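Protein YCGM (Escherichia coli, PDB 1NR9) is of unknown function but belongs to the fumarylacetoacetate hydrolase family and carries a bound magnesium ion. Local coordinates at residues A[12-17]-A[76-81]; A[51-56]-A[130-135]; A[81-86]-A[182-187]; A[108-113]-A[122-127]. One frame throughout, in Å; residues are numbered along the deposited sequence.

Contacts 1 and 2 both reach the mixed sheet that contains strands 69-79 and 130-137; their centres lie about 12 Å apart, and Phe-135 of contact 2 packs on Ala-76 and Leu-78 of contact 1. Contact 3 follows directly from contact 1 through the shared Ala-81, with centres about 13 Å apart. Contact 4 lies on the other side of the chain's centre from contact 1, about 27 Å between centres, yet it is nested along the chain inside the loops closed by contacts 2 and 3. It brings Lys-124 to the magnesium site, while contacts 3 and 4 both meet the second subunit, so dimer interface and metal site draw on segments far apart in sequence.

Contact 1 of 4, residues A[12-17]-A[76-81]; sequences ALLDYP and AVLIGA
The end of strand 69-79, where it leaves the mixed sheet, is overlaid by the N-terminal loop that precedes strand 21-24, and Leu-14 and Tyr-16 of that loop make the contact with Leu-78, Ile-79 and Gly-80. One methyl of Leu-78 serves both loop residues: its CD2 is 3.9 Å from CD1 of Leu-14 and 4.2 Å from CD1 of Tyr-16. Leu-78 CG stands anti to its backbone N (chi1 171°), which carries that branch out from the strand toward the loop. The phenol ring reaches further along the chain, to the turn after the strand. There CE2 of Tyr-16 lies 3.3 Å from O of Gly-80, with the carbonyl oxygen at the ring edge and near its plane, and the same CE2 is 3.4 Å from CA of Gly-80. An inverse gamma turn centred on Asp-15 separates the two loop residues. Beyond the pair, His-6 touches both Tyr-16 and Leu-78, while Phe-135 and Val-189 pack on Leu-78 from the sheet. With a buried surface of 190 Å² and no hydrogen bond between the segments, the chemistry implies attachment through the apolar packing of Leu-14 and Tyr-16 on Leu-78.

Contact 2 of 4, residues A[51-56]-A[130-135]; sequences TALCDL and CPLSGF
Short strand 53-55 pairs in parallel with the start of strand 130-137 at a margin of the mixed sheet, Leu-53 opposite Cys-130, Cys-54 opposite Pro-131 and Asp-55 opposite Leu-132. The axes of strands 53-55 and 130-132 approach to 4.5 Å and cross at -39°, so the parallel pair is twisted. Its firmer rungs are at the C-terminal end: Leu-132 N donates to Cys-54 O at 2.7 Å, nearly in line with the carbonyl bond, and Leu-56 N to Leu-132 O at 3.0 Å, from above the carbonyl plane. The earlier bonds, Cys-130 N to Ala-52 O and Cys-54 N to Cys-130 O, are weak.

Packing is closely fitted on both faces. On one, Leu-53 and Leu-132 run side by side in the same direction, their CD2 methyls 3.7 Å apart. On the other, SG of Cys-54 sits between its own backbone N and carbonyl carbon (chi1 66°) and comes 3.4 Å from CA of Pro-131, whose CB also meets CD1 of Leu-56 at 3.5 Å. Leu-102 of strand 95-102 packs on the same proline.

The hydrated side lies at Asp-55, whose CB points away from strand 130-137 while its carboxylate comes back nearer; OD2 forms a salt bridge with Arg-57. One water there donates twice, to OD1 of Asp-55 and to O of Leu-132, each at 2.7 Å.

Contact 3 of 4, residues A[81-86]-A[182-187]; sequences ATLRQA and FTLKAG
Leu-83 and Leu-184 form a single antiparallel bridge, a hydrogen-bonded pair joining two loops that run 166° apart. Leu-83 N donates to Leu-184 O at 2.8 Å, lying in the carbonyl plane; the return bond, Leu-184 N to Leu-83 O, spans 2.9 Å, the donor tilted 21° from the carbonyl plane of Leu-83. Each acceptor also receives a CA-H contact, Leu-184 O from CA of Thr-82 at 3.1 Å and Leu-83 O from CA of Thr-183 at 3.4 Å. The two leucine side chains meet through their CD1 methyls, 3.9 Å apart.

Next out, Arg-84 crosses Thr-183 at about a right angle, its CD 4.0 Å from CB of Thr-183. Its chain is bent at chi2 (49°), and NE2 of Gln-85 lies over the guanidinium centre, 3.3 Å above the plane. Asp-127 of the second subunit accepts a hydrogen bond from Thr-183 N and makes a long, weak ion pair with Arg-84, placing this part of the contact at the dimer interface. Asp-188 receives the N-H of Lys-185.

Ile-175 of helix 171-178 packs on both leucines, with Ala-94 of helix 88-94 against Leu-83 and Val-22 of strand 21-24 against Leu-184.

Contact 4 of 4, residues A[108-113]-A[122-127]; sequences DVQGKM and KAKAFD
Two helices, 107-116 and 121-124, joined by a short loop, pack together beside the magnesium site, with Ala-123 set against Val-109 and Gln-110. Van der Waals packing centres on the small CB of Ala-123, which rests against the helix backbone 3.5 Å from N of Gln-110 and meets that residue's side chain at CB, 3.6 Å away, so the helices come close, CA to CA 5.1 Å between these two residues. Val-109 completes the seat: its CG1, anti to the backbone N (chi1 175°), is 4.0 Å from Ala-123 CB and 3.9 Å from CB of Lys-122. A looser touch joins SE of selenomethionine Met-113 to CD of Lys-122, at 4.3 Å.

The two lysine ammonium groups find their partners outside the segments. Lys-122, extended beyond CG, gives its NZ to Tyr-177 OH and Pro-43 O of the second subunit. Lys-124 turns to the metal site: NZ forms a hydrogen bond with Asp-103 and a salt bridge with Glu-72, both residues of the magnesium site, and the nearest atom of its side chain is about 3 Å from the magnesium ion.

Around the pair, Trp-120 of the connecting loop touches Gln-110, Ala-123 shares a backbone hydrogen bond with Leu-106 just before helix 107-116, and the chain beyond helix 121-124 runs on into strand 130-137.

Contact 1 of 4, residues A[12-17]-A[76-81]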
loop_
_atom_site.group_PDB
_atom_site.type_symbol
_atom_site.label_atom_id
_atom_site.label_comp_id
_atom_site.label_asym_id
_atom_site.label_seq_id
_atom_site.Cartn_x
_atom_site.Cartn_y
_atom_site.Cartn_z
ATOM N N ALA A 12 8.311 -23.962 -8.241
ATOM C CA ALA A 12 7.375 -23.892 -9.355
ATOM C C ALA A 12 6.374 -22.760 -9.125
ATOM O O ALA A 12 5.956 -22.526 -7.998
ATOM C CB ALA A 12 6.645 -25.217 -9.488
ATOM N N LEU A 13 5.982 -22.067 -10.189
ATOM C CA LEU A 13 5.045 -20.945 -10.082
ATOM C C LEU A 13 3.600 -21.342 -9.805
ATOM O O LEU A 13 3.107 -22.338 -10.321
ATOM C CB LEU A 13 5.066 -20.116 -11.362
ATOM C CG LEU A 13 6.419 -19.631 -11.878
ATOM C CD1 LEU A 13 6.216 -18.861 -13.183
ATOM C CD2 LEU A 13 7.079 -18.752 -10.828
ATOM N N LEU A 14 2.921 -20.533 -8.999
ATOM C CA LEU A 14 1.527 -20.772 -8.659
ATOM C C LEU A 14 0.635 -19.867 -9.506
ATOM O O LEU A 14 1.057 -18.805 -9.953
ATOM C CB LEU A 14 1.305 -20.488 -7.179
ATOM C CG LEU A 14 2.170 -21.350 -6.259
ATOM C CD1 LEU A 14 1.844 -21.015 -4.798
ATOM C CD2 LEU A 14 1.915 -22.827 -6.552
ATOM N N ASP A 15 -0.605 -20.284 -9.721
ATOM C CA ASP A 15 -1.520 -19.504 -10.539
ATOM C C ASP A 15 -2.252 -18.417 -9.763
ATOM O O ASP A 15 -3.476 -18.383 -9.722
ATOM C CB ASP A 15 -2.529 -20.434 -11.197
ATOM C CG ASP A 15 -2.629 -20.207 -12.676
ATOM O OD1 ASP A 15 -3.024 -19.092 -13.075
ATOM O OD2 ASP A 15 -2.300 -21.142 -13.435
ATOM N N TYR A 16 -1.485 -17.526 -9.150
ATOM C CA TYR A 16 -2.044 -16.424 -8.382
ATOM C C TYR A 16 -1.252 -15.161 -8.672
ATOM O O TYR A 16 -0.023 -15.177 -8.690
ATOM C CB TYR A 16 -1.975 -16.713 -6.877
ATOM C CG TYR A 16 -2.859 -17.841 -6.400
ATOM C CD1 TYR A 16 -2.331 -19.097 -6.095
ATOM C CD2 TYR A 16 -4.221 -17.650 -6.245
ATOM C CE1 TYR A 16 -3.150 -20.135 -5.643
ATOM C CE2 TYR A 16 -5.045 -18.671 -5.796
ATOM C CZ TYR A 16 -4.510 -19.910 -5.497
ATOM O OH TYR A 16 -5.351 -20.910 -5.057
ATOM N N PRO A 17 -1.946 -14.051 -8.918
ATOM C CA PRO A 17 -1.279 -12.782 -9.201
ATOM C C PRO A 17 -0.548 -12.280 -7.973
ATOM O O PRO A 17 -0.699 -12.813 -6.865
ATOM C CB PRO A 17 -2.435 -11.860 -9.553
ATOM C CG PRO A 17 -3.406 -12.781 -10.164
ATOM C CD PRO A 17 -3.383 -13.950 -9.210
ATOM N N ALA A 76 3.600 -16.264 6.681
ATOM C CA ALA A 76 2.920 -15.681 5.532
ATOM C C ALA A 76 1.806 -16.570 5.034
ATOM O O ALA A 76 2.022 -17.747 4.731
ATOM C CB ALA A 76 3.912 -15.435 4.409
ATOM N N VAL A 77 0.613 -15.994 4.938
ATOM C CA VAL A 77 -0.554 -16.724 4.465
ATOM C C VAL A 77 -0.884 -16.184 3.078
ATOM O O VAL A 77 -0.996 -14.966 2.886
ATOM C CB VAL A 77 -1.767 -16.511 5.411
ATOM C CG1 VAL A 77 -2.939 -17.388 4.980
ATOM C CG2 VAL A 77 -1.371 -16.818 6.846
ATOM N N LEU A 78 -1.010 -17.095 2.116
ATOM C CA LEU A 78 -1.321 -16.748 0.730
ATOM C C LEU A 78 -2.816 -16.915 0.452
ATOM O O LEU A 78 -3.319 -18.036 0.477
ATOM C CB LEU A 78 -0.535 -17.655 -0.213
ATOM C CG LEU A 78 -0.931 -17.530 -1.690
ATOM C CD1 LEU A 78 -0.567 -16.130 -2.182
ATOM C CD2 LEU A 78 -0.228 -18.596 -2.524
ATOM N N ILE A 79 -3.522 -15.815 0.182
ATOM C CA ILE A 79 -4.958 -15.887 -0.094
ATOM C C ILE A 79 -5.272 -16.468 -1.491
ATOM O O ILE A 79 -4.710 -16.037 -2.498
ATOM C CB ILE A 79 -5.627 -14.501 0.035
ATOM C CG1 ILE A 79 -5.829 -14.118 1.509
ATOM C CG2 ILE A 79 -7.008 -14.553 -0.586
ATOM C CD1 ILE A 79 -4.589 -14.038 2.319
ATOM N N GLY A 80 -6.188 -17.432 -1.545
ATOM C CA GLY A 80 -6.518 -18.055 -2.814
ATOM C C GLY A 80 -7.800 -17.596 -3.485
ATOM O O GLY A 80 -8.034 -17.893 -4.662
ATOM N N ALA A 81 -8.632 -16.875 -2.744
ATOM C CA ALA A 81 -9.899 -16.378 -3.275
ATOM C C ALA A 81 -10.209 -15.059 -2.596
ATOM O O ALA A 81 -9.670 -14.762 -1.532
ATOM C CB ALA A 81 -11.005 -17.377 -3.016
#

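Contact 2 of 4, residues A[51-56]-A[130-135]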
loop_
_atom_site.group_PDB
_atom_site.type_symbol
_atom_site.label_atom_id
_atom_site.label_comp_id
_atom_site.label_asym_id
_atom_site.label_seq_id
_atom_site.Cartn_x
_atom_site.Cartn_y
_atom_site.Cartn_z
ATOM N N THR A 51 5.742 -3.679 -5.069
ATOM C CA THR A 51 7.130 -3.337 -5.206
ATOM C C THR A 51 7.993 -3.891 -4.081
ATOM O O THR A 51 9.173 -4.155 -4.290
ATOM C CB THR A 51 7.295 -1.823 -5.245
ATOM O OG1 THR A 51 6.500 -1.286 -6.305
ATOM C CG2 THR A 51 8.733 -1.465 -5.491
ATOM N N ALA A 52 7.419 -4.077 -2.893
ATOM C CA ALA A 52 8.205 -4.552 -1.756
ATOM C C ALA A 52 8.422 -6.067 -1.676
ATOM O O ALA A 52 9.179 -6.555 -0.837
ATOM C CB ALA A 52 7.587 -4.044 -0.466
ATOM N N LEU A 53 7.759 -6.804 -2.552
ATOM C CA LEU A 53 7.868 -8.256 -2.590
ATOM C C LEU A 53 9.139 -8.696 -3.303
ATOM O O LEU A 53 9.532 -8.086 -4.301
ATOM C CB LEU A 53 6.662 -8.834 -3.335
ATOM C CG LEU A 53 5.331 -8.927 -2.588
ATOM C CD1 LEU A 53 4.183 -9.255 -3.535
ATOM C CD2 LEU A 53 5.479 -9.995 -1.518
ATOM N N CYS A 54 9.785 -9.752 -2.802
ATOM C CA CYS A 54 10.985 -10.271 -3.452
ATOM C C CYS A 54 11.363 -11.666 -2.985
ATOM O O CYS A 54 10.996 -12.093 -1.896
ATOM C CB CYS A 54 12.169 -9.326 -3.262
ATOM S SG CYS A 54 12.717 -9.174 -1.584
ATOM N N ASP A 55 12.092 -12.378 -3.836
ATOM C CA ASP A 55 12.531 -13.733 -3.544
ATOM C C ASP A 55 13.466 -13.801 -2.321
ATOM O O ASP A 55 14.552 -13.209 -2.322
ATOM C CB ASP A 55 13.247 -14.299 -4.762
ATOM C CG ASP A 55 13.240 -15.799 -4.782
ATOM O OD1 ASP A 55 13.258 -16.405 -3.686
ATOM O OD2 ASP A 55 13.225 -16.379 -5.893
ATOM N N LEU A 56 13.051 -14.532 -1.284
ATOM C CA LEU A 56 13.853 -14.666 -0.066
ATOM C C LEU A 56 15.087 -15.535 -0.267
ATOM O O LEU A 56 16.007 -15.521 0.553
ATOM C CB LEU A 56 13.005 -15.261 1.066
ATOM C CG LEU A 56 13.671 -15.437 2.440
ATOM C CD1 LEU A 56 14.279 -14.121 2.917
ATOM C CD2 LEU A 56 12.635 -15.930 3.446
ATOM N N CYS A 130 9.963 -6.864 1.795
ATOM C CA CYS A 130 9.236 -8.086 2.098
ATOM C C CYS A 130 9.777 -9.316 1.367
ATOM O O CYS A 130 9.143 -9.833 0.445
ATOM C CB CYS A 130 7.759 -7.900 1.758
ATOM S SG CYS A 130 6.681 -9.179 2.426
ATOM N N PRO A 131 10.976 -9.784 1.748
ATOM C CA PRO A 131 11.522 -10.969 1.081
ATOM C C PRO A 131 10.523 -12.040 1.455
ATOM O O PRO A 131 9.958 -11.998 2.544
ATOM C CB PRO A 131 12.862 -11.177 1.777
ATOM C CG PRO A 131 13.218 -9.805 2.274
ATOM C CD PRO A 131 11.907 -9.272 2.765
ATOM N N LEU A 132 10.299 -13.013 0.598
ATOM C CA LEU A 132 9.297 -14.006 0.924
ATOM C C LEU A 132 9.721 -15.360 0.386
ATOM O O LEU A 132 10.305 -15.446 -0.694
ATOM C CB LEU A 132 7.983 -13.556 0.294
ATOM C CG LEU A 132 6.626 -14.172 0.604
ATOM C CD1 LEU A 132 6.316 -14.007 2.103
ATOM C CD2 LEU A 132 5.563 -13.468 -0.250
ATOM N N SER A 133 9.442 -16.414 1.147
ATOM C CA SER A 133 9.791 -17.768 0.735
ATOM C C SER A 133 8.708 -18.300 -0.192
ATOM O O SER A 133 7.753 -17.585 -0.521
ATOM C CB SER A 133 9.910 -18.687 1.956
ATOM O OG SER A 133 8.646 -18.933 2.557
ATOM N N GLY A 134 8.873 -19.546 -0.632
ATOM C CA GLY A 134 7.879 -20.161 -1.487
ATOM C C GLY A 134 6.742 -20.547 -0.560
ATOM O O GLY A 134 6.885 -20.427 0.655
ATOM N N PHE A 135 5.625 -21.015 -1.107
ATOM C CA PHE A 135 4.487 -21.393 -0.282
ATOM C C PHE A 135 4.197 -22.874 -0.272
ATOM O O PHE A 135 4.440 -23.580 -1.247
ATOM C CB PHE A 135 3.221 -20.675 -0.741
ATOM C CG PHE A 135 3.185 -19.229 -0.386
ATOM C CD1 PHE A 135 3.479 -18.260 -1.340
ATOM C CD2 PHE A 135 2.853 -18.829 0.906
ATOM C CE1 PHE A 135 3.439 -16.901 -1.013
ATOM C CE2 PHE A 135 2.809 -17.480 1.247
ATOM C CZ PHE A 135 3.103 -16.513 0.285
HETATM O O HOH W 1 11.010 -17.389 -2.501
#

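Contact 3 of 4, residues A[81-86]-A[182-187]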
loop_
_atom_site.group_PDB
_atom_site.type_symbol
_atom_site.label_atom_id
_atom_site.label_comp_id
_atom_site.label_asym_id
_atom_site.label_seq_id
_atom_site.Cartn_x
_atom_site.Cartn_y
_atom_site.Cartn_z
ATOM N N ALA A 81 -8.632 -16.875 -2.744
ATOM C CA ALA A 81 -9.899 -16.378 -3.275
ATOM C C ALA A 81 -10.209 -15.059 -2.596
ATOM O O ALA A 81 -9.670 -14.762 -1.532
ATOM C CB ALA A 81 -11.005 -17.377 -3.016
ATOM N N THR A 82 -11.094 -14.272 -3.190
ATOM C CA THR A 82 -11.394 -12.965 -2.637
ATOM C C THR A 82 -12.227 -12.932 -1.346
ATOM O O THR A 82 -13.233 -13.621 -1.225
ATOM C CB THR A 82 -12.011 -12.077 -3.728
ATOM O OG1 THR A 82 -12.763 -11.024 -3.120
ATOM C CG2 THR A 82 -12.875 -12.895 -4.662
ATOM N N LEU A 83 -11.777 -12.117 -0.387
ATOM C CA LEU A 83 -12.421 -11.983 0.912
ATOM C C LEU A 83 -12.767 -10.526 1.215
ATOM O O LEU A 83 -11.879 -9.683 1.329
ATOM C CB LEU A 83 -11.474 -12.482 2.006
ATOM C CG LEU A 83 -10.845 -13.881 1.934
ATOM C CD1 LEU A 83 -9.704 -13.963 2.925
ATOM C CD2 LEU A 83 -11.885 -14.950 2.238
ATOM N N ARG A 84 -14.058 -10.232 1.344
ATOM C CA ARG A 84 -14.517 -8.883 1.658
ATOM C C ARG A 84 -15.482 -9.034 2.820
ATOM O O ARG A 84 -16.434 -9.815 2.724
ATOM C CB ARG A 84 -15.240 -8.255 0.464
ATOM C CG ARG A 84 -15.890 -6.911 0.780
ATOM C CD ARG A 84 -14.904 -5.988 1.496
ATOM N NE ARG A 84 -15.462 -4.679 1.844
ATOM C CZ ARG A 84 -14.805 -3.749 2.535
ATOM N NH1 ARG A 84 -13.566 -3.984 2.955
ATOM N NH2 ARG A 84 -15.381 -2.578 2.799
ATOM N N GLN A 85 -15.227 -8.310 3.916
ATOM C CA GLN A 85 -16.080 -8.387 5.109
ATOM C C GLN A 85 -16.431 -9.863 5.344
ATOM O O GLN A 85 -17.550 -10.196 5.708
ATOM C CB GLN A 85 -17.378 -7.599 4.891
ATOM C CG GLN A 85 -17.217 -6.126 4.536
ATOM C CD GLN A 85 -16.880 -5.266 5.733
ATOM O OE1 GLN A 85 -17.586 -5.275 6.741
ATOM N NE2 GLN A 85 -15.799 -4.509 5.628
ATOM N N ALA A 86 -15.454 -10.731 5.130
ATOM C CA ALA A 86 -15.632 -12.173 5.243
ATOM C C ALA A 86 -15.831 -12.779 6.625
ATOM O O ALA A 86 -15.448 -12.208 7.645
ATOM C CB ALA A 86 -14.461 -12.861 4.564
ATOM N N PHE A 182 -9.920 -3.736 3.960
ATOM C CA PHE A 182 -9.431 -3.941 2.611
ATOM C C PHE A 182 -9.839 -5.304 2.103
ATOM O O PHE A 182 -9.652 -6.309 2.793
ATOM C CB PHE A 182 -7.908 -3.844 2.566
ATOM C CG PHE A 182 -7.309 -3.080 3.712
ATOM C CD1 PHE A 182 -6.630 -3.747 4.722
ATOM C CD2 PHE A 182 -7.448 -1.690 3.798
ATOM C CE1 PHE A 182 -6.107 -3.045 5.787
ATOM C CE2 PHE A 182 -6.926 -0.981 4.862
ATOM C CZ PHE A 182 -6.259 -1.651 5.856
ATOM N N THR A 183 -10.390 -5.347 0.897
ATOM C CA THR A 183 -10.789 -6.617 0.324
ATOM C C THR A 183 -9.528 -7.345 -0.125
ATOM O O THR A 183 -8.718 -6.776 -0.851
ATOM C CB THR A 183 -11.700 -6.415 -0.882
ATOM O OG1 THR A 183 -11.770 -7.631 -1.626
ATOM C CG2 THR A 183 -11.154 -5.332 -1.771
ATOM N N LEU A 184 -9.345 -8.589 0.319
ATOM C CA LEU A 184 -8.168 -9.365 -0.061
ATOM C C LEU A 184 -8.500 -10.199 -1.288
ATOM O O LEU A 184 -9.384 -11.061 -1.245
ATOM C CB LEU A 184 -7.756 -10.312 1.063
ATOM C CG LEU A 184 -7.796 -9.778 2.493
ATOM C CD1 LEU A 184 -7.422 -10.901 3.444
ATOM C CD2 LEU A 184 -6.847 -8.590 2.661
ATOM N N LYS A 185 -7.809 -9.948 -2.390
ATOM C CA LYS A 185 -8.072 -10.720 -3.593
ATOM C C LYS A 185 -7.120 -11.896 -3.588
ATOM O O LYS A 185 -6.155 -11.911 -2.818
ATOM C CB LYS A 185 -7.841 -9.870 -4.842
ATOM C CG LYS A 185 -8.888 -8.791 -5.085
ATOM C CD LYS A 185 -8.497 -7.973 -6.305
ATOM C CE LYS A 185 -9.522 -6.911 -6.682
ATOM N NZ LYS A 185 -8.950 -5.972 -7.697
ATOM N N ALA A 186 -7.392 -12.889 -4.430
ATOM C CA ALA A 186 -6.516 -14.051 -4.510
ATOM C C ALA A 186 -5.166 -13.559 -5.025
ATOM O O ALA A 186 -5.103 -12.668 -5.871
ATOM C CB ALA A 186 -7.099 -15.087 -5.456
ATOM N N GLY A 187 -4.089 -14.135 -4.509
ATOM C CA GLY A 187 -2.771 -13.716 -4.933
ATOM C C GLY A 187 -2.146 -12.818 -3.882
ATOM O O GLY A 187 -0.930 -12.669 -3.849
#

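Contact 4 of 4, residues A[108-113]-A[122-127]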
loop_
_atom_site.group_PDB
_atom_site.type_symbol
_atom_site.label_atom_id
_atom_site.label_comp_id
_atom_site.label_asym_id
_atom_site.label_seq_id
_atom_site.Cartn_x
_atom_site.Cartn_y
_atom_site.Cartn_z
ATOM N N ASP A 108 14.533 3.488 12.437
ATOM C CA ASP A 108 14.813 4.904 12.659
ATOM C C ASP A 108 13.689 5.760 12.057
ATOM O O ASP A 108 13.082 6.591 12.739
ATOM C CB ASP A 108 16.162 5.266 12.033
ATOM C CG ASP A 108 17.333 4.645 12.780
ATOM O OD1 ASP A 108 17.131 3.584 13.403
ATOM O OD2 ASP A 108 18.453 5.210 12.737
ATOM N N VAL A 109 13.410 5.526 10.779
ATOM C CA VAL A 109 12.369 6.244 10.058
ATOM C C VAL A 109 10.990 6.083 10.679
ATOM O O VAL A 109 10.208 7.038 10.732
ATOM C CB VAL A 109 12.272 5.759 8.614
ATOM C CG1 VAL A 109 11.101 6.442 7.926
ATOM C CG2 VAL A 109 13.589 6.017 7.884
ATOM N N GLN A 110 10.689 4.869 11.130
ATOM C CA GLN A 110 9.399 4.587 11.741
ATOM C C GLN A 110 9.214 5.403 13.010
ATOM O O GLN A 110 8.141 5.963 13.247
ATOM C CB GLN A 110 9.283 3.111 12.086
ATOM C CG GLN A 110 7.873 2.588 11.959
ATOM C CD GLN A 110 7.619 1.406 12.846
ATOM O OE1 GLN A 110 8.468 0.529 12.987
ATOM N NE2 GLN A 110 6.434 1.363 13.451
ATOM N N GLY A 111 10.262 5.448 13.833
ATOM C CA GLY A 111 10.203 6.209 15.069
ATOM C C GLY A 111 9.813 7.644 14.756
ATOM O O GLY A 111 8.946 8.220 15.407
ATOM N N LYS A 112 10.447 8.231 13.748
ATOM C CA LYS A 112 10.119 9.594 13.388
ATOM C C LYS A 112 8.643 9.649 12.993
ATOM O O LYS A 112 7.925 10.571 13.387
ATOM C CB LYS A 112 11.014 10.060 12.246
ATOM C CG LYS A 112 12.493 10.013 12.589
ATOM C CD LYS A 112 13.349 10.556 11.448
ATOM C CE LYS A 112 14.834 10.490 11.770
ATOM N NZ LYS A 112 15.666 10.961 10.624
HETATM N N MSE A 113 8.186 8.646 12.241
HETATM C CA MSE A 113 6.791 8.580 11.804
HETATM C C MSE A 113 5.823 8.490 12.993
HETATM O O MSE A 113 4.895 9.292 13.095
HETATM C CB MSE A 113 6.577 7.383 10.863
HETATM C CG MSE A 113 7.455 7.379 9.599
HETATM SE SE MSE A 113 7.190 8.831 8.287
HETATM C CE MSE A 113 8.578 10.055 8.887
ATOM N N LYS A 122 7.045 4.815 4.408
ATOM C CA LYS A 122 8.477 5.025 4.264
ATOM C C LYS A 122 9.278 3.988 5.029
ATOM O O LYS A 122 10.302 3.509 4.553
ATOM C CB LYS A 122 8.875 6.417 4.743
ATOM C CG LYS A 122 8.481 7.530 3.805
ATOM C CD LYS A 122 8.911 8.866 4.374
ATOM C CE LYS A 122 8.465 10.028 3.502
ATOM N NZ LYS A 122 8.876 11.331 4.112
ATOM N N ALA A 123 8.798 3.630 6.211
ATOM C CA ALA A 123 9.495 2.675 7.055
ATOM C C ALA A 123 9.133 1.224 6.800
ATOM O O ALA A 123 9.955 0.336 7.019
ATOM C CB ALA A 123 9.234 3.011 8.524
ATOM N N LYS A 124 7.907 0.977 6.345
ATOM C CA LYS A 124 7.435 -0.387 6.119
ATOM C C LYS A 124 7.155 -0.789 4.676
ATOM O O LYS A 124 6.900 -1.970 4.403
ATOM C CB LYS A 124 6.159 -0.627 6.935
ATOM C CG LYS A 124 6.361 -0.797 8.435
ATOM C CD LYS A 124 6.853 -2.189 8.781
ATOM C CE LYS A 124 6.870 -2.390 10.280
ATOM N NZ LYS A 124 7.232 -3.788 10.671
ATOM N N ALA A 125 7.194 0.154 3.742
ATOM C CA ALA A 125 6.863 -0.228 2.377
ATOM C C ALA A 125 7.909 -0.001 1.305
ATOM O O ALA A 125 7.609 -0.166 0.124
ATOM C CB ALA A 125 5.549 0.441 1.964
ATOM N N PHE A 126 9.127 0.371 1.697
ATOM C CA PHE A 126 10.187 0.620 0.712
ATOM C C PHE A 126 10.418 -0.600 -0.184
ATOM O O PHE A 126 9.893 -1.682 0.086
ATOM C CB PHE A 126 11.502 1.036 1.404
ATOM C CG PHE A 126 12.002 0.045 2.416
ATOM C CD1 PHE A 126 11.592 0.120 3.744
ATOM C CD2 PHE A 126 12.860 -0.982 2.033
ATOM C CE1 PHE A 126 12.032 -0.825 4.685
ATOM C CE2 PHE A 126 13.301 -1.924 2.957
ATOM C CZ PHE A 126 12.886 -1.848 4.289
ATOM N N ASP A 127 11.189 -0.422 -1.250
ATOM C CA ASP A 127 11.445 -1.512 -2.190
ATOM C C ASP A 127 12.023 -2.747 -1.532
ATOM O O ASP A 127 12.921 -2.659 -0.697
ATOM C CB ASP A 127 12.397 -1.065 -3.305
ATOM C CG ASP A 127 11.817 0.032 -4.174
ATOM O OD1 ASP A 127 10.577 0.168 -4.216
ATOM O OD2 ASP A 127 12.606 0.750 -4.830
#